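Local coordinates for decapping nuclease RAI1 (Scheffersomyces stipitis, PDB 5BTO), which removes NAD caps from RNA, also acts on methylguanosine-capped and triphosphorylated 5' ends in a metal-dependent hydrolysis, and directly binds and stimulates the exoribonuclease RAT1, at residues L124-L128 / S327-N332. Numbering follows the deposited sequence.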
ATOM      1  N   LEU A 124      -5.861   3.410 -12.637  1.00 14.17           N
ATOM      2  CA  LEU A 124      -4.569   2.714 -12.526  1.00 13.23           C
ATOM      3  C   LEU A 124      -4.614   1.232 -12.101  1.00 14.31           C
ATOM      4  O   LEU A 124      -3.914   0.411 -12.686  1.00 15.42           O
ATOM      5  CB  LEU A 124      -3.613   3.533 -11.619  1.00 13.72           C
ATOM      6  CG  LEU A 124      -2.179   3.028 -11.406  1.00 15.97           C
ATOM      7  CD1 LEU A 124      -1.221   4.196 -11.123  1.00 18.49           C
ATOM      8  CD2 LEU A 124      -2.106   1.991 -10.271  1.00 16.29           C
ATOM      9  N   PRO A 125      -5.426   0.883 -11.089  1.00 14.66           N
ATOM     10  CA  PRO A 125      -5.411  -0.512 -10.622  1.00 16.22           C
ATOM     11  C   PRO A 125      -5.710  -1.529 -11.725  1.00 16.22           C
ATOM     12  O   PRO A 125      -5.318  -2.698 -11.598  1.00 19.20           O
ATOM     13  CB  PRO A 125      -6.532  -0.546  -9.584  1.00 16.57           C
ATOM     14  CG  PRO A 125      -6.602   0.858  -9.068  1.00 16.20           C
ATOM     15  CD  PRO A 125      -6.297   1.734 -10.258  1.00 14.56           C
ATOM     16  N   TYR A 126      -6.411  -1.099 -12.774  1.00 16.23           N
ATOM     17  CA  TYR A 126      -6.832  -2.022 -13.834  1.00 16.64           C
ATOM     18  C   TYR A 126      -6.121  -1.711 -15.147  1.00 17.09           C
ATOM     19  O   TYR A 126      -6.481  -2.224 -16.213  1.00 17.96           O
ATOM     20  CB  TYR A 126      -8.364  -2.031 -13.968  1.00 15.40           C
ATOM     21  CG  TYR A 126      -8.988  -2.391 -12.639  1.00 16.20           C
ATOM     22  CD1 TYR A 126      -8.757  -3.644 -12.060  1.00 18.00           C
ATOM     23  CD2 TYR A 126      -9.739  -1.468 -11.919  1.00 16.27           C
ATOM     24  CE1 TYR A 126      -9.292  -3.971 -10.823  1.00 18.91           C
ATOM     25  CE2 TYR A 126     -10.278  -1.797 -10.683  1.00 18.25           C
ATOM     26  CZ  TYR A 126     -10.047  -3.048 -10.143  1.00 19.29           C
ATOM     27  OH  TYR A 126     -10.576  -3.375  -8.913  1.00 19.76           O
ATOM     28  N   ASN A 127      -5.075  -0.901 -15.038  1.00 16.19           N
ATOM     29  CA  ASN A 127      -4.255  -0.511 -16.178  1.00 16.72           C
ATOM     30  C   ASN A 127      -2.783  -0.475 -15.791  1.00 17.07           C
ATOM     31  O   ASN A 127      -2.106   0.545 -15.950  1.00 19.08           O
ATOM     32  CB  ASN A 127      -4.715   0.845 -16.708  1.00 18.58           C
ATOM     33  CG  ASN A 127      -6.051   0.750 -17.407  1.00 17.73           C
ATOM     34  OD1 ASN A 127      -6.117   0.318 -18.554  1.00 21.81           O
ATOM     35  ND2 ASN A 127      -7.124   1.098 -16.705  1.00 16.57           N
ATOM     36  N   LEU A 128      -2.290  -1.601 -15.291  1.00 17.72           N
ATOM     37  CA  LEU A 128      -0.973  -1.619 -14.653  1.00 17.60           C
ATOM     38  C   LEU A 128       0.200  -1.541 -15.629  1.00 19.42           C
ATOM     39  O   LEU A 128       1.354  -1.469 -15.212  1.00 21.74           O
ATOM     40  CB  LEU A 128      -0.825  -2.837 -13.733  1.00 20.92           C
ATOM     41  CG  LEU A 128      -1.793  -2.868 -12.546  1.00 22.39           C
ATOM     42  CD1 LEU A 128      -1.829  -4.246 -11.900  1.00 23.64           C
ATOM     43  CD2 LEU A 128      -1.425  -1.798 -11.531  1.00 23.12           C
ATOM     44  N   SER A 327      -5.086  -5.629  -6.393  1.00 47.39           N
ATOM     45  CA  SER A 327      -6.176  -5.456  -7.347  1.00 44.70           C
ATOM     46  C   SER A 327      -5.655  -5.242  -8.755  1.00 45.62           C
ATOM     47  O   SER A 327      -5.305  -4.117  -9.145  1.00 44.23           O
ATOM     48  CB  SER A 327      -7.093  -4.291  -6.952  1.00 40.92           C
ATOM     49  OG  SER A 327      -7.908  -4.622  -5.845  1.00 35.49           O
ATOM     50  N   GLY A 328      -5.542  -6.352  -9.473  1.00 47.74           N
ATOM     51  CA  GLY A 328      -5.589  -6.387 -10.923  1.00 44.95           C
ATOM     52  C   GLY A 328      -6.870  -7.162 -11.141  1.00 37.90           C
ATOM     53  O   GLY A 328      -7.745  -7.086 -10.291  1.00 38.47           O
ATOM     54  N   GLY A 329      -6.986  -7.924 -12.229  1.00 33.27           N
ATOM     55  CA  GLY A 329      -8.156  -8.767 -12.423  1.00 30.98           C
ATOM     56  C   GLY A 329      -9.448  -8.017 -12.709  1.00 26.99           C
ATOM     57  O   GLY A 329      -9.430  -6.958 -13.321  1.00 28.27           O
ATOM     58  N   LYS A 330     -10.573  -8.586 -12.274  1.00 22.69           N
ATOM     59  CA  LYS A 330     -11.902  -8.016 -12.515  1.00 21.56           C
ATOM     60  C   LYS A 330     -11.997  -6.544 -12.107  1.00 18.61           C
ATOM     61  O   LYS A 330     -11.696  -6.190 -10.962  1.00 20.46           O
ATOM     62  CB  LYS A 330     -12.942  -8.830 -11.739  1.00 24.70           C
ATOM     63  CG  LYS A 330     -14.342  -8.257 -11.725  1.00 29.19           C
ATOM     64  CD  LYS A 330     -15.106  -8.632 -12.965  1.00 30.55           C
ATOM     65  CE  LYS A 330     -16.555  -8.205 -12.839  1.00 29.64           C
ATOM     66  NZ  LYS A 330     -17.381  -8.742 -13.935  1.00 31.35           N
ATOM     67  N   ILE A 331     -12.412  -5.689 -13.043  1.00 17.43           N
ATOM     68  CA  ILE A 331     -12.604  -4.269 -12.744  1.00 17.66           C
ATOM     69  C   ILE A 331     -13.703  -4.114 -11.701  1.00 18.81           C
ATOM     70  O   ILE A 331     -14.755  -4.742 -11.793  1.00 20.14           O
ATOM     71  CB  ILE A 331     -12.971  -3.458 -14.013  1.00 18.66           C
ATOM     72  CG1 ILE A 331     -11.759  -3.371 -14.949  1.00 22.33           C
ATOM     73  CG2 ILE A 331     -13.454  -2.060 -13.642  1.00 19.65           C
ATOM     74  CD1 ILE A 331     -12.061  -2.849 -16.346  1.00 23.02           C
ATOM     75  N   ASN A 332     -13.440  -3.271 -10.708  1.00 18.21           N
ATOM     76  CA  ASN A 332     -14.389  -2.972  -9.647  1.00 18.34           C
ATOM     77  C   ASN A 332     -14.305  -1.477  -9.408  1.00 16.73           C
ATOM     78  O   ASN A 332     -13.266  -0.976  -8.987  1.00 17.83           O
ATOM     79  CB  ASN A 332     -14.027  -3.751  -8.376  1.00 19.85           C
ATOM     80  CG  ASN A 332     -14.997  -3.503  -7.225  1.00 24.38           C
ATOM     81  OD1 ASN A 332     -15.430  -2.380  -6.989  1.00 25.16           O
ATOM     82  ND2 ASN A 332     -15.340  -4.568  -6.500  1.00 29.79           N
TER
HETATM   83  O   HOH W   1      -9.937  -5.563  -7.361  1.00 40.87           O
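Tyr126 pushes its ring into the curve of the loop 327-332, which wraps around it just before helix 333-350 in this PD-(D/E)XK nuclease fold. The contact is packing away from the substrate and metal sites, joining that loop to the turn between helix 115-123 and strand 132-139. Tyr126 CB rests 3.8 Å from Ile331 CG1. With chi1 at -57°, CG lies beside the backbone N, and the ring swings across to the incoming loop. CG packs against the same Ile331 methylene. Over the middle of one face stands Ile331 CA, 3.7 Å from the ring centroid and only 6° off the normal, a CH-pi contact made by the backbone carbon. Pro125 CB lies over the centre of the opposite face, so the ring is sandwiched between Pro125 and Ile331, which would limit its turning about CB-CG. Along one side, CD1 approaches Gly329 O, and CE1 has two carbonyl oxygens close by: Gly328 O in the ring plane at 3.5 Å and Lys330 O, set obliquely, at 3.3 Å. Asn332 N lies obliquely beside CE2 and CZ, 3.4 Å from CZ. Asn332 is the N-cap of helix 333-350: its OD1 accepts a hydrogen bond from Thr335 N, while its CB leans against the phenol oxygen. Beyond Ser327 lies the second subunit, whose Lys193 packs on this serine. At the tip, Tyr126 OH is hydrogen-bonded at 2.8 Å to a water O in the ring plane; that water is also hydrogen-bonded to Ser327 OG, at 2.7 Å.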